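Local coordinates for programmed cell death 6-interacting protein (Homo sapiens, PDB 5WA1), which works in endosomal sorting, membrane repair and cytokinesis, its Bro1 domain, the part present here, binding CHMP4 proteins of the ESCRT-III machinery, at residues M229-L237 with A277-Q287. Numbering follows the deposited sequence.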
loop_
_atom_site.group_PDB
_atom_site.type_symbol
_atom_site.label_atom_id
_atom_site.label_comp_id
_atom_site.label_asym_id
_atom_site.label_seq_id
_atom_site.Cartn_x
_atom_site.Cartn_y
_atom_site.Cartn_z
ATOM N N MET A 229 19.092 4.603 14.995
ATOM C CA MET A 229 19.335 3.221 15.383
ATOM C C MET A 229 20.694 2.748 14.860
ATOM O O MET A 229 21.368 3.438 14.085
ATOM C CB MET A 229 18.204 2.319 14.878
ATOM C CG MET A 229 16.859 2.618 15.551
ATOM S SD MET A 229 15.567 1.398 15.214
ATOM C CE MET A 229 16.105 0.058 16.285
ATOM N N LYS A 230 21.098 1.552 15.300
ATOM C CA LYS A 230 22.383 0.998 14.888
ATOM C C LYS A 230 22.442 0.880 13.372
ATOM O O LYS A 230 21.477 0.458 12.727
ATOM C CB LYS A 230 22.609 -0.382 15.511
ATOM C CG LYS A 230 22.766 -0.400 17.028
ATOM C CD LYS A 230 22.852 -1.833 17.547
ATOM C CE LYS A 230 23.062 -1.870 19.056
ATOM N NZ LYS A 230 23.065 -3.260 19.602
ATOM N N ASP A 231 23.586 1.250 12.799
ATOM C CA ASP A 231 23.704 1.191 11.344
ATOM C C ASP A 231 23.558 -0.232 10.822
ATOM O O ASP A 231 23.061 -0.426 9.708
ATOM C CB ASP A 231 25.027 1.812 10.897
ATOM C CG ASP A 231 25.064 3.313 11.135
ATOM O OD1 ASP A 231 24.455 4.058 10.336
ATOM O OD2 ASP A 231 25.691 3.748 12.127
ATOM N N ALA A 232 23.962 -1.235 11.610
ATOM C CA ALA A 232 23.736 -2.626 11.212
ATOM C C ALA A 232 22.254 -2.903 10.974
ATOM O O ALA A 232 21.886 -3.606 10.025
ATOM C CB ALA A 232 24.274 -3.574 12.280
ATOM N N ILE A 233 21.394 -2.371 11.837
ATOM C CA ILE A 233 19.963 -2.615 11.712
ATOM C C ILE A 233 19.389 -1.832 10.544
ATOM O O ILE A 233 18.572 -2.347 9.769
ATOM C CB ILE A 233 19.264 -2.259 13.036
ATOM C CG1 ILE A 233 19.667 -3.257 14.120
ATOM C CG2 ILE A 233 17.753 -2.171 12.851
ATOM C CD1 ILE A 233 19.471 -4.697 13.713
ATOM N N ILE A 234 19.799 -0.572 10.403
ATOM C CA ILE A 234 19.317 0.245 9.296
ATOM C C ILE A 234 19.657 -0.405 7.958
ATOM O O ILE A 234 18.857 -0.371 7.016
ATOM C CB ILE A 234 19.889 1.668 9.413
ATOM C CG1 ILE A 234 19.314 2.347 10.670
ATOM C CG2 ILE A 234 19.564 2.484 8.176
ATOM C CD1 ILE A 234 19.889 3.724 10.941
ATOM N N ALA A 235 20.827 -1.040 7.866
ATOM C CA ALA A 235 21.223 -1.678 6.614
ATOM C C ALA A 235 20.322 -2.864 6.289
ATOM O O ALA A 235 19.930 -3.051 5.132
ATOM C CB ALA A 235 22.697 -2.109 6.681
ATOM N N LYS A 236 19.978 -3.671 7.294
ATOM C CA LYS A 236 19.085 -4.805 7.072
ATOM C C LYS A 236 17.655 -4.370 6.744
ATOM O O LYS A 236 16.970 -5.051 5.970
ATOM C CB LYS A 236 19.093 -5.712 8.304
ATOM C CG LYS A 236 20.430 -6.398 8.540
ATOM C CD LYS A 236 20.389 -7.291 9.765
ATOM C CE LYS A 236 21.744 -7.918 10.021
ATOM N NZ LYS A 236 21.764 -8.716 11.275
ATOM N N LEU A 237 17.180 -3.262 7.319
ATOM C CA LEU A 237 15.853 -2.756 6.940
ATOM C C LEU A 237 15.851 -2.240 5.505
ATOM O O LEU A 237 14.914 -2.504 4.739
ATOM C CB LEU A 237 15.426 -1.646 7.893
ATOM C CG LEU A 237 15.219 -2.020 9.368
ATOM C CD1 LEU A 237 15.002 -0.779 10.201
ATOM C CD2 LEU A 237 14.031 -2.941 9.511
ATOM N N ALA A 277 21.464 0.467 2.017
ATOM C CA ALA A 277 21.996 -0.691 2.726
ATOM C C ALA A 277 23.527 -0.685 2.702
ATOM O O ALA A 277 24.179 -0.911 3.727
ATOM C CB ALA A 277 21.459 -1.975 2.091
ATOM N N GLU A 278 24.114 -0.441 1.529
ATOM C CA GLU A 278 25.582 -0.429 1.422
ATOM C C GLU A 278 26.182 0.732 2.202
ATOM O O GLU A 278 27.264 0.606 2.791
ATOM C CB GLU A 278 25.999 -0.350 -0.041
ATOM C CG GLU A 278 25.740 -1.607 -0.858
ATOM C CD GLU A 278 26.668 -2.769 -0.494
ATOM O OE1 GLU A 278 27.431 -2.668 0.500
ATOM O OE2 GLU A 278 26.630 -3.800 -1.205
ATOM N N TYR A 279 25.508 1.883 2.195
ATOM C CA TYR A 279 26.026 3.043 2.907
ATOM C C TYR A 279 26.069 2.786 4.406
ATOM O O TYR A 279 27.083 3.046 5.060
ATOM C CB TYR A 279 25.187 4.281 2.594
ATOM C CG TYR A 279 25.588 5.490 3.399
ATOM C CD1 TYR A 279 26.756 6.185 3.102
ATOM C CD2 TYR A 279 24.811 5.931 4.460
ATOM C CE1 TYR A 279 27.137 7.288 3.834
ATOM C CE2 TYR A 279 25.185 7.035 5.205
ATOM C CZ TYR A 279 26.347 7.707 4.886
ATOM O OH TYR A 279 26.719 8.802 5.613
ATOM N N HIS A 280 24.978 2.261 4.972
ATOM C CA HIS A 280 24.966 2.011 6.404
ATOM C C HIS A 280 25.834 0.820 6.774
ATOM O O HIS A 280 26.435 0.806 7.853
ATOM C CB HIS A 280 23.529 1.839 6.895
ATOM C CG HIS A 280 22.773 3.129 6.914
ATOM N ND1 HIS A 280 22.925 4.057 7.917
ATOM C CD2 HIS A 280 21.915 3.677 6.017
ATOM C CE1 HIS A 280 22.172 5.112 7.658
ATOM N NE2 HIS A 280 21.553 4.908 6.509
ATOM N N GLN A 281 25.940 -0.174 5.895
ATOM C CA GLN A 281 26.885 -1.248 6.162
ATOM C C GLN A 281 28.321 -0.739 6.122
ATOM O O GLN A 281 29.165 -1.234 6.871
ATOM C CB GLN A 281 26.688 -2.389 5.163
ATOM C CG GLN A 281 27.395 -3.683 5.565
ATOM C CD GLN A 281 26.727 -4.352 6.746
ATOM O OE1 GLN A 281 25.587 -4.032 7.089
ATOM N NE2 GLN A 281 27.428 -5.284 7.380
ATOM N N SER A 282 28.609 0.256 5.276
ATOM C CA SER A 282 29.956 0.804 5.205
ATOM C C SER A 282 30.332 1.537 6.492
ATOM O O SER A 282 31.501 1.508 6.906
ATOM C CB SER A 282 30.095 1.733 3.991
ATOM O OG SER A 282 29.622 3.040 4.312
ATOM N N ILE A 283 29.370 2.210 7.127
ATOM C CA ILE A 283 29.624 2.849 8.419
ATOM C C ILE A 283 30.011 1.806 9.461
ATOM O O ILE A 283 30.947 2.006 10.248
ATOM C CB ILE A 283 28.387 3.658 8.865
ATOM C CG1 ILE A 283 28.127 4.810 7.893
ATOM C CG2 ILE A 283 28.558 4.169 10.312
ATOM C CD1 ILE A 283 26.863 5.587 8.197
ATOM N N LEU A 284 29.286 0.683 9.493
ATOM C CA LEU A 284 29.658 -0.415 10.379
ATOM C C LEU A 284 31.062 -0.913 10.070
ATOM O O LEU A 284 31.864 -1.133 10.985
ATOM C CB LEU A 284 28.652 -1.560 10.245
ATOM C CG LEU A 284 28.896 -2.789 11.126
ATOM C CD1 LEU A 284 29.000 -2.406 12.599
ATOM C CD2 LEU A 284 27.777 -3.810 10.919
ATOM N N ALA A 285 31.378 -1.093 8.789
ATOM C CA ALA A 285 32.722 -1.532 8.415
ATOM C C ALA A 285 33.775 -0.563 8.939
ATOM O O ALA A 285 34.792 -0.992 9.494
ATOM C CB ALA A 285 32.833 -1.670 6.896
ATOM N N LYS A 286 33.537 0.746 8.791
ATOM C CA LYS A 286 34.507 1.729 9.268
ATOM C C LYS A 286 34.682 1.635 10.775
ATOM O O LYS A 286 35.814 1.678 11.285
ATOM C CB LYS A 286 34.075 3.141 8.863
ATOM C CG LYS A 286 35.185 4.194 8.997
ATOM C CD LYS A 286 34.695 5.586 8.606
ATOM C CE LYS A 286 35.860 6.566 8.399
ATOM N NZ LYS A 286 36.620 6.281 7.119
ATOM N N GLN A 287 33.571 1.507 11.505
ATOM C CA GLN A 287 33.627 1.388 12.955
ATOM C C GLN A 287 34.445 0.187 13.383
ATOM O O GLN A 287 35.099 0.223 14.430
ATOM C CB GLN A 287 32.216 1.280 13.530
ATOM C CG GLN A 287 31.476 2.584 13.558
ATOM C CD GLN A 287 29.998 2.395 13.854
ATOM O OE1 GLN A 287 29.494 1.269 13.865
ATOM N NE2 GLN A 287 29.296 3.499 14.080
HETATM O O HOH W 1 26.007 2.682 14.413
HETATM O O HOH W 2 24.095 -5.032 8.778
#
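Asp231 and His280 join the start of helix 231-252 to the last turns of helix 262-287, two nearly antiparallel helices of the Bro1 domain with local axes 7.8 Å apart. Alanines permit the tight end: the CA atoms of Ala235 and Ala277 lie 4.1 Å apart, and Ala235 CB rests against Ala277 O at 3.5 Å. Next to them the His280 ring is sandwiched: Ile234 CG2, aimed across the gap by lying anti to the backbone N, sits over the centre of one face, a CH-pi contact 3.4 Å from the centroid, while Tyr279 CD2 covers the other. In the ring plane, His280 ND1 donates to the anti lone pair of Asp231 OD1 (2.9 Å, 169°), carboxylate and ring nearly coplanar. Away from the ring, water fills in: one bridges Asp231 N and OD2 and binds Gln287 NE2 weakly; on the flank another links Ala232 O to Gln281 OE1. Lys230 pairs with an acidic side chain of the bound peptide, and Ile233 and Leu237 pack on apolar ones, so the contact backs the peptide-binding helix. The carboxylate would favour a protonated His280, and the covered faces with the straight bond should hold the ring in one rotation.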